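Local coordinates for putative thiosugar synthase (Amycolatopsis orientalis, PDB 4N6F), which probably builds a 2-thiosugar on a TIM-barrel scaffold related to thiazole synthase ThiG, taking its sulphur from a sulphur-carrier protein, and binds a sugar phosphate in its pocket, at residues E91-S96 and L111-D116. Residues are numbered along the deposited sequence; the frame is centred on the assembly and turned at random.
With F6R (fructose -6-phosphate), chain F.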
# COMPACT_ATOMS: atom_id res chain seq x y z
N GLU A 91 -34.42 14.96 6.80
CA GLU A 91 -35.14 16.11 6.24
C GLU A 91 -34.16 17.20 5.82
O GLU A 91 -34.28 17.79 4.74
CB GLU A 91 -36.13 16.68 7.27
N SER A 92 -33.20 17.47 6.70
CA SER A 92 -32.21 18.52 6.45
C SER A 92 -31.33 18.18 5.24
O SER A 92 -30.99 19.06 4.44
CB SER A 92 -31.37 18.76 7.70
OG SER A 92 -30.41 19.78 7.49
N ALA A 93 -30.98 16.89 5.11
CA ALA A 93 -30.20 16.40 3.97
C ALA A 93 -30.98 16.58 2.66
O ALA A 93 -30.42 17.03 1.66
CB ALA A 93 -29.81 14.94 4.17
N LEU A 94 -32.26 16.22 2.68
CA LEU A 94 -33.11 16.42 1.50
C LEU A 94 -33.19 17.89 1.11
O LEU A 94 -33.12 18.23 -0.07
CB LEU A 94 -34.53 15.89 1.75
CG LEU A 94 -34.63 14.37 1.82
CD1 LEU A 94 -36.00 13.96 2.35
CD2 LEU A 94 -34.36 13.73 0.46
N ARG A 95 -33.34 18.76 2.10
CA ARG A 95 -33.43 20.19 1.83
C ARG A 95 -32.11 20.76 1.34
O ARG A 95 -32.10 21.57 0.43
CB ARG A 95 -33.93 20.95 3.06
CG ARG A 95 -35.39 20.68 3.37
CD ARG A 95 -35.80 21.31 4.69
NE ARG A 95 -35.74 22.77 4.57
CZ ARG A 95 -36.72 23.53 4.08
NH1 ARG A 95 -36.55 24.84 4.01
NH2 ARG A 95 -37.87 22.99 3.69
N SER A 96 -30.99 20.34 1.93
CA SER A 96 -29.68 20.78 1.45
C SER A 96 -29.51 20.46 -0.02
O SER A 96 -29.06 21.30 -0.81
CB SER A 96 -28.55 20.12 2.24
OG SER A 96 -28.51 20.63 3.56
N LEU A 111 -24.05 12.13 -0.52
CA LEU A 111 -25.21 12.03 0.35
C LEU A 111 -24.84 11.37 1.65
O LEU A 111 -24.37 10.22 1.66
CB LEU A 111 -26.32 11.23 -0.35
CG LEU A 111 -27.57 10.94 0.47
CD1 LEU A 111 -28.30 12.22 0.86
CD2 LEU A 111 -28.49 10.02 -0.32
N ASP A 112 -25.04 12.10 2.74
CA ASP A 112 -24.75 11.63 4.08
C ASP A 112 -25.98 11.87 4.97
O ASP A 112 -26.50 12.99 5.04
CB ASP A 112 -23.55 12.39 4.65
CG ASP A 112 -22.23 11.91 4.07
OD1 ASP A 112 -21.86 10.76 4.29
OD2 ASP A 112 -21.53 12.71 3.39
N VAL A 113 -26.46 10.78 5.58
CA VAL A 113 -27.53 10.81 6.56
C VAL A 113 -27.06 9.97 7.74
O VAL A 113 -27.01 8.74 7.65
CB VAL A 113 -28.83 10.22 5.99
CG1 VAL A 113 -29.95 10.30 7.02
CG2 VAL A 113 -29.24 10.95 4.72
N ARG A 114 -26.70 10.63 8.83
CA ARG A 114 -26.05 9.95 9.96
C ARG A 114 -26.84 10.02 11.26
O ARG A 114 -27.57 10.97 11.51
CB ARG A 114 -24.67 10.54 10.18
CG ARG A 114 -23.86 10.59 8.91
CD ARG A 114 -22.41 10.95 9.16
NE ARG A 114 -21.66 10.86 7.91
CZ ARG A 114 -20.37 11.13 7.78
NH1 ARG A 114 -19.65 11.51 8.83
NH2 ARG A 114 -19.80 11.01 6.59
N GLY A 115 -26.67 8.98 12.08
CA GLY A 115 -27.11 8.99 13.47
C GLY A 115 -26.19 9.88 14.29
O GLY A 115 -25.13 10.29 13.83
N ASP A 116 -26.60 10.17 15.53
CA ASP A 116 -25.83 11.07 16.40
C ASP A 116 -24.45 10.50 16.78
O ASP A 116 -23.57 11.25 17.19
CB ASP A 116 -26.63 11.46 17.65
CG ASP A 116 -27.46 12.74 17.46
OD1 ASP A 116 -27.92 13.02 16.33
OD2 ASP A 116 -27.64 13.48 18.45
C1 F6R F . -18.51 13.03 4.02
C2 F6R F . -17.19 13.49 4.57
C3 F6R F . -16.67 13.03 5.91
C4 F6R F . -16.15 11.60 5.76
C5 F6R F . -15.26 11.20 6.94
C6 F6R F . -14.32 10.07 6.56
O2 F6R F . -16.47 14.22 3.89
O3 F6R F . -17.64 13.09 6.97
O4 F6R F . -17.26 10.69 5.69
O5 F6R F . -14.46 12.30 7.39
O6 F6R F . -13.64 9.64 7.73
P F6R F . -12.14 10.06 8.08
O1P F6R F . -12.29 11.48 8.56
O2P F6R F . -11.34 9.93 6.82
O3P F6R F . -11.78 9.02 9.10
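A93 and V113 meet where a helix of the TIM barrel packs against the loop that follows the next strand: 91-96 lies on helix 90-104, whereas the loop residues 111-116 continue strand 108-111 at its C-terminal end. The contact between the two segments is small, burying 86 Å² in all, and is made of van der Waals approaches without a polar bond. The evidence for it is two approaches of one methyl, A93 CB, which points at the loop and lies 4.1 Å from V113 CG2, a pair apolar on both sides, and 3.9 Å from D112 O. V113 CG1 stands anti to its backbone N (chi1 -179°), which places CG2 beside that N and brings this branch to the helix. T84 touches A93 from a neighbouring loop, and T125 of helix 122-134 touches V113.

The side chains of D112 and R114 both line the sugar-phosphate pocket, and their salt bridge runs from R114 NH2 to D112 OD1 over 3.1 Å. D112 OD1 lies close to the guanidinium plane of R114, yet NH2 meets it from above the carboxylate plane, 72° out of it. R162 also pairs with OD1, so this oxygen is shared between two arginines.

Toward fructose 6-phosphate, R114 NH2 gives its shortest bond, 2.7 Å to O4 at an N-H...acceptor angle of 146°; its bonds from NH1 and NH2 to O3 are weak. The side chain is extended from CG to NE, carrying the guanidinium to the sugar, while NH1 also binds N118 OD1. A leucine in place of R114 would probably leave O4 without this donor and D112 with one arginine partner fewer. On the acid's other branch, D112 OD2 comes to 3.1 Å from C1 of the sugar.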